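Monomethylamine methyltransferase MtmB1 (Methanosarcina barkeri, PDB 1NTH) transfers the methyl group of monomethylamine to the corrinoid cofactor of its partner protein MtmC, a step in methanogenesis from methylamine. Local coordinates at residues D14-G19 with T78-I83. Residues are numbered along the deposited sequence; the frame is centred on the assembly and turned at random.
Sequences DRAKVG and TDTHRI
Arg82 and Thr80 reach across to the carbonyl oxygens at the C-terminal end of helix 9-18. Arg82 lies extended from CG to NE past the carbonyls of Ala16 and Lys17, and its guanidinium meets two carbonyls in different ways. Arg82 NH1 donates to Gly19 O at 2.7 Å, with the acceptor near the guanidinium plane and NH1 in the carbonyl plane of Gly19 (C=O...N angle 159°). Lys17 O instead sits over one face, 3.2 Å from Arg82 NE but at too poor an angle for a hydrogen bond. Thr80 gives its hydroxyl to Ala16 O, OG1 to O 2.7 Å, approaching 32° out of the carbonyl plane. OG1 stands between the backbone N and the carbonyl carbon (chi1 65°), which directs it to Ala16 O, while Thr80 CG2 meets Lys17 CD at 4.0 Å, the two side chains crossing at about a right angle. Lys17 NZ hydrogen-bonds to Tyr13 OH. Thr80 OG1 also receives a weak bond from Arg82 N. Replacing Arg82 by alanine is likely to leave Gly19 O without this donor and Lys17 O without its cover. Gly19 CA makes a CH...O contact with Ile83 O (3.4 Å), where the chain leaves the helix for strand 20-21, antiparallel to strand 82-84. His81 and Arg82 form a G1 beta bulge opposite Cys77 of strand 75-77, Ala16 rests on Cys77 and Val84, and Ile83 packs against helix 24-42.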
loop_
_atom_site.group_PDB
_atom_site.type_symbol
_atom_site.label_atom_id
_atom_site.label_comp_id
_atom_site.label_asym_id
_atom_site.label_seq_id
_atom_site.Cartn_x
_atom_site.Cartn_y
_atom_site.Cartn_z
ATOM N N ASP A 14 2.324 -33.917 13.381
ATOM C CA ASP A 14 2.459 -35.292 12.897
ATOM C C ASP A 14 2.931 -36.225 14.009
ATOM O O ASP A 14 2.326 -37.270 14.264
ATOM C CB ASP A 14 3.469 -35.363 11.747
ATOM C CG ASP A 14 2.956 -34.732 10.465
ATOM O OD1 ASP A 14 3.763 -34.601 9.521
ATOM O OD2 ASP A 14 1.760 -34.379 10.394
ATOM N N ARG A 15 4.016 -35.839 14.669
ATOM C CA ARG A 15 4.588 -36.652 15.736
ATOM C C ARG A 15 3.728 -36.713 16.990
ATOM O O ARG A 15 3.709 -37.733 17.683
ATOM C CB ARG A 15 5.989 -36.138 16.073
ATOM C CG ARG A 15 6.916 -36.180 14.872
ATOM C CD ARG A 15 8.321 -35.706 15.183
ATOM N NE ARG A 15 9.095 -35.596 13.948
ATOM C CZ ARG A 15 10.389 -35.306 13.891
ATOM N NH1 ARG A 15 11.078 -35.098 15.005
ATOM N NH2 ARG A 15 10.991 -35.212 12.711
ATOM N N ALA A 16 3.008 -35.634 17.279
ATOM C CA ALA A 16 2.155 -35.589 18.462
ATOM C C ALA A 16 0.992 -36.572 18.369
ATOM O O ALA A 16 0.413 -36.959 19.388
ATOM C CB ALA A 16 1.620 -34.179 18.663
ATOM N N LYS A 17 0.646 -36.973 17.151
ATOM C CA LYS A 17 -0.463 -37.900 16.956
ATOM C C LYS A 17 -0.053 -39.362 17.114
ATOM O O LYS A 17 -0.891 -40.212 17.420
ATOM C CB LYS A 17 -1.083 -37.699 15.569
ATOM C CG LYS A 17 -1.640 -36.303 15.320
ATOM C CD LYS A 17 -2.882 -36.023 16.155
ATOM C CE LYS A 17 -4.073 -36.838 15.670
ATOM N NZ LYS A 17 -4.430 -36.514 14.256
ATOM N N VAL A 18 1.228 -39.654 16.919
ATOM C CA VAL A 18 1.708 -41.031 17.016
ATOM C C VAL A 18 2.841 -41.247 18.014
ATOM O O VAL A 18 3.408 -42.340 18.088
ATOM C CB VAL A 18 2.177 -41.540 15.639
ATOM C CG1 VAL A 18 1.032 -41.456 14.638
ATOM C CG2 VAL A 18 3.368 -40.719 15.155
ATOM N N GLY A 19 3.170 -40.211 18.779
ATOM C CA GLY A 19 4.245 -40.326 19.747
ATOM C C GLY A 19 3.932 -41.266 20.895
ATOM O O GLY A 19 2.825 -41.796 20.994
ATOM N N THR A 78 -0.283 -31.847 25.404
ATOM C CA THR A 78 -1.422 -32.016 26.302
ATOM C C THR A 78 -2.707 -32.534 25.667
ATOM O O THR A 78 -3.494 -33.217 26.325
ATOM C CB THR A 78 -1.753 -30.699 27.030
ATOM O OG1 THR A 78 -2.026 -29.676 26.065
ATOM C CG2 THR A 78 -0.591 -30.269 27.912
ATOM N N ASP A 79 -2.928 -32.224 24.397
ATOM C CA ASP A 79 -4.149 -32.664 23.732
ATOM C C ASP A 79 -4.139 -34.121 23.289
ATOM O O ASP A 79 -5.175 -34.785 23.318
ATOM C CB ASP A 79 -4.443 -31.757 22.537
ATOM C CG ASP A 79 -4.732 -30.331 22.959
ATOM O OD1 ASP A 79 -5.753 -30.108 23.643
ATOM O OD2 ASP A 79 -3.934 -29.437 22.621
ATOM N N THR A 80 -2.978 -34.621 22.886
ATOM C CA THR A 80 -2.867 -36.002 22.431
ATOM C C THR A 80 -2.296 -36.923 23.504
ATOM O O THR A 80 -2.333 -38.146 23.360
ATOM C CB THR A 80 -1.966 -36.108 21.191
ATOM O OG1 THR A 80 -0.627 -35.735 21.542
ATOM C CG2 THR A 80 -2.473 -35.193 20.084
ATOM N N HIS A 81 -1.771 -36.330 24.571
ATOM C CA HIS A 81 -1.174 -37.095 25.661
ATOM C C HIS A 81 -0.041 -37.969 25.143
ATOM O O HIS A 81 0.166 -39.089 25.616
ATOM C CB HIS A 81 -2.239 -37.957 26.344
ATOM C CG HIS A 81 -3.358 -37.161 26.936
ATOM N ND1 HIS A 81 -3.197 -36.369 28.051
ATOM C CD2 HIS A 81 -4.641 -36.994 26.537
ATOM C CE1 HIS A 81 -4.334 -35.748 28.315
ATOM N NE2 HIS A 81 -5.225 -36.109 27.411
ATOM N N ARG A 82 0.689 -37.450 24.160
ATOM C CA ARG A 82 1.816 -38.163 23.573
ATOM C C ARG A 82 3.048 -37.265 23.578
ATOM O O ARG A 82 2.939 -36.039 23.692
ATOM C CB ARG A 82 1.490 -38.607 22.145
ATOM C CG ARG A 82 0.447 -39.719 22.070
ATOM C CD ARG A 82 -0.025 -39.929 20.643
ATOM N NE ARG A 82 -1.072 -40.947 20.539
ATOM C CZ ARG A 82 -0.848 -42.246 20.361
ATOM N NH1 ARG A 82 0.391 -42.707 20.263
ATOM N NH2 ARG A 82 -1.871 -43.086 20.269
ATOM N N ILE A 83 4.214 -37.885 23.452
ATOM C CA ILE A 83 5.484 -37.169 23.471
ATOM C C ILE A 83 6.109 -37.025 22.088
ATOM O O ILE A 83 6.190 -37.988 21.328
ATOM C CB ILE A 83 6.499 -37.901 24.380
ATOM C CG1 ILE A 83 5.932 -38.019 25.796
ATOM C CG2 ILE A 83 7.827 -37.156 24.388
ATOM C CD1 ILE A 83 6.701 -38.977 26.689
#